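Local coordinates for flagellar hook-associated protein (Burkholderia pseudomallei, PDB 4UT1) that probably serves as a structural protein of the bacterial flagellum, at the junction where the hook meets the filament, at residues Y179-I190 with L203-L214. Residues are numbered along the deposited sequence; the frame is centred on the assembly and turned at random.
Sequences YTSQIAQLNEQI and LLDQRDLAVSKL. With EDO (1,2-ethanediol), chain E.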
ATOM      1  N   TYR A 179      20.872 -31.610 -12.525  1.00 17.47           N
ATOM      2  CA  TYR A 179      22.287 -31.587 -12.172  1.00 18.28           C
ATOM      3  C   TYR A 179      22.641 -32.410 -10.935  1.00 19.71           C
ATOM      4  O   TYR A 179      23.693 -33.049 -10.894  1.00 18.97           O
ATOM      5  CB  TYR A 179      22.754 -30.148 -11.978  1.00 17.11           C
ATOM      6  CG  TYR A 179      22.856 -29.407 -13.294  1.00 19.00           C
ATOM      7  CD1 TYR A 179      23.690 -29.869 -14.303  1.00 23.26           C
ATOM      8  CD2 TYR A 179      22.119 -28.253 -13.529  1.00 22.30           C
ATOM      9  CE1 TYR A 179      23.784 -29.203 -15.521  1.00 22.13           C
ATOM     10  CE2 TYR A 179      22.209 -27.580 -14.733  1.00 20.47           C
ATOM     11  CZ  TYR A 179      23.045 -28.056 -15.723  1.00 22.45           C
ATOM     12  OH  TYR A 179      23.129 -27.386 -16.917  1.00 24.55           O
ATOM     13  N   THR A 180      21.782 -32.394  -9.923  1.00 16.33           N
ATOM     14  CA  THR A 180      22.062 -33.173  -8.725  1.00 18.95           C
ATOM     15  C   THR A 180      22.027 -34.667  -9.045  1.00 18.81           C
ATOM     16  O   THR A 180      22.884 -35.420  -8.591  1.00 18.26           O
ATOM     17  CB  THR A 180      21.077 -32.839  -7.597  1.00 14.46           C
ATOM     18  OG1 THR A 180      19.731 -33.073  -8.044  1.00 16.81           O
ATOM     19  CG2 THR A 180      21.230 -31.371  -7.198  1.00 16.18           C
ATOM     20  N   SER A 181      21.041 -35.088  -9.833  1.00 17.16           N
ATOM     21  CA  SER A 181      20.984 -36.464 -10.300  1.00 21.92           C
ATOM     22  C   SER A 181      22.251 -36.837 -11.076  1.00 19.41           C
ATOM     23  O   SER A 181      22.784 -37.933 -10.909  1.00 20.45           O
ATOM     24  CB  SER A 181      19.746 -36.681 -11.171  1.00 19.93           C
ATOM     25  OG  SER A 181      19.768 -37.978 -11.736  1.00 27.11           O
ATOM     26  N   GLN A 182      22.738 -35.922 -11.912  1.00 18.16           N
ATOM     27  CA  GLN A 182      23.946 -36.166 -12.700  1.00 21.35           C
ATOM     28  C   GLN A 182      25.164 -36.364 -11.819  1.00 20.74           C
ATOM     29  O   GLN A 182      25.998 -37.236 -12.075  1.00 20.30           O
ATOM     30  CB  GLN A 182      24.224 -35.010 -13.661  1.00 21.16           C
ATOM     31  CG  GLN A 182      23.243 -34.856 -14.783  1.00 24.27           C
ATOM     32  CD  GLN A 182      23.565 -33.634 -15.634  1.00 30.32           C
ATOM     33  OE1 GLN A 182      24.715 -33.198 -15.693  1.00 32.14           O
ATOM     34  NE2 GLN A 182      22.549 -33.066 -16.275  1.00 28.77           N
ATOM     35  N   ILE A 183      25.261 -35.546 -10.781  1.00 17.14           N
ATOM     36  CA  ILE A 183      26.384 -35.597  -9.863  1.00 17.05           C
ATOM     37  C   ILE A 183      26.353 -36.885  -9.018  1.00 23.14           C
ATOM     38  O   ILE A 183      27.394 -37.509  -8.792  1.00 22.12           O
ATOM     39  CB  ILE A 183      26.402 -34.352  -8.953  1.00 20.74           C
ATOM     40  CG1 ILE A 183      26.729 -33.100  -9.792  1.00 20.40           C
ATOM     41  CG2 ILE A 183      27.405 -34.525  -7.820  1.00 22.68           C
ATOM     42  CD1 ILE A 183      26.350 -31.780  -9.126  1.00 23.80           C
ATOM     43  N   ALA A 184      25.169 -37.296  -8.568  1.00 19.65           N
ATOM     44  CA  ALA A 184      25.056 -38.584  -7.869  1.00 18.24           C
ATOM     45  C   ALA A 184      25.464 -39.723  -8.810  1.00 20.40           C
ATOM     46  O   ALA A 184      26.186 -40.637  -8.403  1.00 23.05           O
ATOM     47  CB  ALA A 184      23.642 -38.809  -7.354  1.00 17.08           C
ATOM     48  N   GLN A 185      24.992 -39.661 -10.055  1.00 18.48           N
ATOM     49  CA  GLN A 185      25.322 -40.677 -11.061  1.00 21.14           C
ATOM     50  C   GLN A 185      26.831 -40.747 -11.275  1.00 23.27           C
ATOM     51  O   GLN A 185      27.405 -41.833 -11.391  1.00 22.93           O
ATOM     52  CB  GLN A 185      24.614 -40.389 -12.392  1.00 21.46           C
ATOM     53  CG  GLN A 185      23.138 -40.799 -12.449  1.00 16.88           C
ATOM     54  CD  GLN A 185      22.455 -40.396 -13.754  1.00 24.10           C
ATOM     55  OE1 GLN A 185      22.721 -40.970 -14.806  1.00 33.41           O
ATOM     56  NE2 GLN A 185      21.567 -39.411 -13.684  1.00 25.15           N
ATOM     57  N   LEU A 186      27.468 -39.581 -11.319  1.00 20.98           N
ATOM     58  CA  LEU A 186      28.903 -39.485 -11.542  1.00 24.51           C
ATOM     59  C   LEU A 186      29.711 -39.956 -10.338  1.00 26.42           C
ATOM     60  O   LEU A 186      30.757 -40.582 -10.511  1.00 25.87           O
ATOM     61  CB  LEU A 186      29.283 -38.044 -11.923  1.00 23.09           C
ATOM     62  CG  LEU A 186      28.810 -37.675 -13.332  1.00 20.52           C
ATOM     63  CD1 LEU A 186      28.942 -36.171 -13.623  1.00 25.52           C
ATOM     64  CD2 LEU A 186      29.573 -38.476 -14.381  1.00 29.66           C
ATOM     65  N   ASN A 187      29.236 -39.662  -9.125  1.00 25.52           N
ATOM     66  CA  ASN A 187      29.844 -40.221  -7.923  1.00 26.94           C
ATOM     67  C   ASN A 187      29.976 -41.745  -8.028  1.00 26.28           C
ATOM     68  O   ASN A 187      31.038 -42.304  -7.757  1.00 28.64           O
ATOM     69  CB  ASN A 187      29.032 -39.848  -6.672  1.00 24.61           C
ATOM     70  CG  ASN A 187      29.285 -38.417  -6.215  1.00 27.60           C
ATOM     71  OD1 ASN A 187      30.299 -37.812  -6.569  1.00 28.24           O
ATOM     72  ND2 ASN A 187      28.369 -37.876  -5.415  1.00 23.19           N
ATOM     73  N   GLU A 188      28.892 -42.400  -8.442  1.00 27.52           N
ATOM     74  CA  GLU A 188      28.861 -43.855  -8.597  1.00 25.61           C
ATOM     75  C   GLU A 188      29.760 -44.330  -9.737  1.00 28.48           C
ATOM     76  O   GLU A 188      30.490 -45.314  -9.595  1.00 29.05           O
ATOM     77  CB  GLU A 188      27.421 -44.336  -8.833  1.00 22.79           C
ATOM     78  CG  GLU A 188      27.283 -45.840  -9.101  1.00 27.05           C
ATOM     79  CD  GLU A 188      27.489 -46.692  -7.858  1.00 25.34           C
ATOM     80  OE1 GLU A 188      27.704 -46.124  -6.767  1.00 23.55           O
ATOM     81  OE2 GLU A 188      27.439 -47.933  -7.979  1.00 27.02           O
ATOM     82  N   GLN A 189      29.705 -43.633 -10.867  1.00 29.17           N
ATOM     83  CA  GLN A 189      30.509 -43.999 -12.034  1.00 31.03           C
ATOM     84  C   GLN A 189      32.003 -43.830 -11.772  1.00 33.81           C
ATOM     85  O   GLN A 189      32.823 -44.627 -12.234  1.00 31.81           O
ATOM     86  CB  GLN A 189      30.092 -43.163 -13.246  1.00 27.13           C
ATOM     87  CG  GLN A 189      28.711 -43.517 -13.773  1.00 31.38           C
ATOM     88  CD  GLN A 189      28.177 -42.504 -14.767  1.00 35.30           C
ATOM     89  OE1 GLN A 189      28.581 -41.342 -14.766  1.00 39.12           O
ATOM     90  NE2 GLN A 189      27.260 -42.943 -15.623  1.00 39.42           N
ATOM     91  N   ILE A 190      32.351 -42.781 -11.036  1.00 30.07           N
ATOM     92  CA  ILE A 190      33.741 -42.507 -10.703  1.00 34.31           C
ATOM     93  C   ILE A 190      34.279 -43.539  -9.710  1.00 35.66           C
ATOM     94  O   ILE A 190      35.384 -44.061  -9.886  1.00 35.79           O
ATOM     95  CB  ILE A 190      33.899 -41.079 -10.136  1.00 35.71           C
ATOM     96  CG1 ILE A 190      33.855 -40.060 -11.281  1.00 36.10           C
ATOM     97  CG2 ILE A 190      35.195 -40.935  -9.358  1.00 34.76           C
ATOM     98  CD1 ILE A 190      34.050 -38.632 -10.841  1.00 37.13           C
ATOM     99  N   LEU A 203      35.380 -38.215 -16.352  1.00 43.55           N
ATOM    100  CA  LEU A 203      34.229 -38.204 -15.463  1.00 40.88           C
ATOM    101  C   LEU A 203      34.405 -37.133 -14.391  1.00 42.66           C
ATOM    102  O   LEU A 203      33.451 -36.438 -14.033  1.00 37.83           O
ATOM    103  CB  LEU A 203      34.025 -39.576 -14.819  1.00 42.93           C
ATOM    104  CG  LEU A 203      33.611 -40.714 -15.754  1.00 39.75           C
ATOM    105  CD1 LEU A 203      33.351 -41.990 -14.960  1.00 34.76           C
ATOM    106  CD2 LEU A 203      32.394 -40.329 -16.577  1.00 34.91           C
ATOM    107  N   LEU A 204      35.627 -37.002 -13.881  1.00 40.96           N
ATOM    108  CA  LEU A 204      35.931 -35.970 -12.898  1.00 40.42           C
ATOM    109  C   LEU A 204      35.585 -34.586 -13.442  1.00 39.49           C
ATOM    110  O   LEU A 204      35.102 -33.727 -12.707  1.00 37.40           O
ATOM    111  CB  LEU A 204      37.406 -36.018 -12.490  1.00 42.66           C
ATOM    112  CG  LEU A 204      37.897 -37.212 -11.667  1.00 44.58           C
ATOM    113  CD1 LEU A 204      39.403 -37.120 -11.460  1.00 44.26           C
ATOM    114  CD2 LEU A 204      37.186 -37.285 -10.328  1.00 44.70           C
ATOM    115  N   ASP A 205      35.834 -34.383 -14.733  1.00 37.78           N
ATOM    116  CA  ASP A 205      35.537 -33.117 -15.397  1.00 39.23           C
ATOM    117  C   ASP A 205      34.043 -32.899 -15.570  1.00 36.88           C
ATOM    118  O   ASP A 205      33.540 -31.801 -15.355  1.00 29.18           O
ATOM    119  CB  ASP A 205      36.217 -33.058 -16.764  1.00 36.18           C
ATOM    120  CG  ASP A 205      37.663 -32.630 -16.678  1.00 36.02           C
ATOM    121  OD1 ASP A 205      38.242 -32.716 -15.576  1.00 36.48           O
ATOM    122  OD2 ASP A 205      38.221 -32.205 -17.714  1.00 46.59           O
ATOM    123  N   GLN A 206      33.348 -33.951 -15.990  1.00 35.44           N
ATOM    124  CA  GLN A 206      31.907 -33.901 -16.199  1.00 34.21           C
ATOM    125  C   GLN A 206      31.182 -33.555 -14.896  1.00 36.63           C
ATOM    126  O   GLN A 206      30.190 -32.822 -14.892  1.00 30.63           O
ATOM    127  CB  GLN A 206      31.418 -35.242 -16.744  1.00 38.34           C
ATOM    128  CG  GLN A 206      30.033 -35.222 -17.356  1.00 43.07           C
ATOM    129  CD  GLN A 206      29.763 -36.471 -18.183  1.00 50.59           C
ATOM    130  OE1 GLN A 206      30.531 -37.439 -18.138  1.00 42.64           O
ATOM    131  NE2 GLN A 206      28.676 -36.450 -18.952  1.00 52.14           N
ATOM    132  N   ARG A 207      31.686 -34.090 -13.791  1.00 33.14           N
ATOM    133  CA  ARG A 207      31.102 -33.821 -12.487  1.00 31.09           C
ATOM    134  C   ARG A 207      31.346 -32.368 -12.071  1.00 33.25           C
ATOM    135  O   ARG A 207      30.438 -31.691 -11.583  1.00 31.21           O
ATOM    136  CB  ARG A 207      31.667 -34.779 -11.444  1.00 31.56           C
ATOM    137  CG  ARG A 207      31.012 -34.669 -10.075  1.00 30.22           C
ATOM    138  CD  ARG A 207      31.505 -35.771  -9.133  1.00 31.19           C
ATOM    139  NE  ARG A 207      32.952 -35.727  -8.945  1.00 30.55           N
ATOM    140  CZ  ARG A 207      33.623 -36.493  -8.086  1.00 36.56           C
ATOM    141  NH1 ARG A 207      32.980 -37.365  -7.317  1.00 32.28           N
ATOM    142  NH2 ARG A 207      34.943 -36.381  -7.989  1.00 30.97           N
ATOM    143  N   ASP A 208      32.574 -31.893 -12.268  1.00 34.10           N
ATOM    144  CA  ASP A 208      32.919 -30.507 -11.948  1.00 37.08           C
ATOM    145  C   ASP A 208      32.104 -29.502 -12.752  1.00 28.56           C
ATOM    146  O   ASP A 208      31.688 -28.476 -12.224  1.00 30.28           O
ATOM    147  CB  ASP A 208      34.409 -30.259 -12.184  1.00 38.59           C
ATOM    148  CG  ASP A 208      35.270 -30.821 -11.079  1.00 36.81           C
ATOM    149  OD1 ASP A 208      34.921 -30.627  -9.899  1.00 37.02           O
ATOM    150  OD2 ASP A 208      36.295 -31.458 -11.391  1.00 43.15           O
ATOM    151  N   LEU A 209      31.897 -29.791 -14.032  1.00 30.12           N
ATOM    152  CA  LEU A 209      31.077 -28.933 -14.876  1.00 34.89           C
ATOM    153  C   LEU A 209      29.637 -28.926 -14.382  1.00 34.25           C
ATOM    154  O   LEU A 209      28.948 -27.907 -14.459  1.00 29.00           O
ATOM    155  CB  LEU A 209      31.130 -29.390 -16.331  1.00 36.32           C
ATOM    156  CG  LEU A 209      30.144 -28.693 -17.272  1.00 39.08           C
ATOM    157  CD1 LEU A 209      30.304 -27.174 -17.206  1.00 36.49           C
ATOM    158  CD2 LEU A 209      30.315 -29.193 -18.700  1.00 40.07           C
ATOM    159  N   ALA A 210      29.185 -30.070 -13.875  1.00 29.58           N
ATOM    160  CA  ALA A 210      27.837 -30.172 -13.330  1.00 26.80           C
ATOM    161  C   ALA A 210      27.705 -29.283 -12.097  1.00 23.89           C
ATOM    162  O   ALA A 210      26.727 -28.548 -11.960  1.00 25.13           O
ATOM    163  CB  ALA A 210      27.500 -31.623 -12.993  1.00 26.77           C
ATOM    164  N   VAL A 211      28.694 -29.339 -11.209  1.00 23.15           N
ATOM    165  CA  VAL A 211      28.681 -28.506 -10.010  1.00 23.94           C
ATOM    166  C   VAL A 211      28.684 -27.025 -10.382  1.00 23.75           C
ATOM    167  O   VAL A 211      28.028 -26.203  -9.728  1.00 23.80           O
ATOM    168  CB  VAL A 211      29.885 -28.794  -9.099  1.00 24.29           C
ATOM    169  CG1 VAL A 211      29.996 -27.731  -8.014  1.00 24.74           C
ATOM    170  CG2 VAL A 211      29.771 -30.189  -8.484  1.00 23.89           C
ATOM    171  N   SER A 212      29.437 -26.692 -11.426  1.00 26.22           N
ATOM    172  CA  SER A 212      29.509 -25.317 -11.910  1.00 26.92           C
ATOM    173  C   SER A 212      28.134 -24.857 -12.324  1.00 24.38           C
ATOM    174  O   SER A 212      27.607 -23.875 -11.789  1.00 21.75           O
ATOM    175  CB  SER A 212      30.483 -25.193 -13.085  1.00 24.31           C
ATOM    176  OG  SER A 212      30.347 -23.929 -13.726  1.00 30.81           O
ATOM    177  N   LYS A 213      27.555 -25.583 -13.273  1.00 22.76           N
ATOM    178  CA  LYS A 213      26.211 -25.298 -13.747  1.00 26.30           C
ATOM    179  C   LYS A 213      25.240 -25.188 -12.576  1.00 22.62           C
ATOM    180  O   LYS A 213      24.446 -24.256 -12.512  1.00 19.04           O
ATOM    181  CB  LYS A 213      25.744 -26.373 -14.732  1.00 28.68           C
ATOM    182  CG  LYS A 213      26.666 -26.568 -15.946  1.00 30.11           C
ATOM    183  CD  LYS A 213      27.008 -25.257 -16.648  1.00 34.91           C
ATOM    184  CE  LYS A 213      25.821 -24.678 -17.400  1.00 37.92           C
ATOM    185  NZ  LYS A 213      26.225 -23.533 -18.276  1.00 42.25           N
ATOM    186  N   LEU A 214      25.320 -26.128 -11.640  1.00 21.53           N
ATOM    187  CA  LEU A 214      24.453 -26.111 -10.463  1.00 20.83           C
ATOM    188  C   LEU A 214      24.575 -24.826  -9.616  1.00 20.11           C
ATOM    189  O   LEU A 214      23.570 -24.267  -9.169  1.00 20.04           O
ATOM    190  CB  LEU A 214      24.747 -27.349  -9.597  1.00 19.67           C
ATOM    191  CG  LEU A 214      24.032 -27.435  -8.244  1.00 22.69           C
ATOM    192  CD1 LEU A 214      22.516 -27.389  -8.411  1.00 16.62           C
ATOM    193  CD2 LEU A 214      24.448 -28.708  -7.512  1.00 22.62           C
TER
HETATM  194  C1  EDO E1631      15.859 -35.450  -9.515  1.00 23.46           C
HETATM  195  O1  EDO E1631      16.338 -35.854 -10.792  1.00 31.26           O
HETATM  196  C2  EDO E1631      16.779 -35.926  -8.399  1.00 29.22           C
HETATM  197  O2  EDO E1631      17.852 -35.008  -8.162  1.00 22.11           O
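Arg207 runs its side chain across segment 179-190 as a knob among Ile183, Leu186, Asn187 and Ile190. With CG anti to the backbone N (chi1 -174°) and a bend at chi3, its guanidinium is brought edge-on to Asn187, and NH1 donates to Asn187 OD1 at 2.8 Å. The bond lies in the carbonyl plane and close to the guanidinium plane, although the two flat groups stand 74° apart. Ile190 CD1 sits over the centre of one guanidinium face, 3.5 Å from Arg207 CZ, and presses equally close on Leu204 CD2. Gly227 O takes a second bond from NH1, Tyr229 adds a cation-pi contact, and Asn187 ND2 is held by the carbonyls of Gly242 and Tyr229, so this buried polar pair is tied to the neighbouring antiparallel sheet.

Leu186 lays CD1 against the Arg207 backbone, 3.4 Å from its CA. Going the other way, Ile183 is a knob among Arg207, Ala210, Val211 and Leu214, its CG1 3.6 Å from Ala210 CB. Lys213 CB rests over one face of the Tyr179 ring, a CH-pi contact 3.7 Å from the centroid.

The axes of the two segments, which approach to 9.3 Å at 157°, make this an antiparallel helical hairpin with reciprocal knobs-into-holes packing, flanked by the beta strands that follow it within the FlgK helical domain.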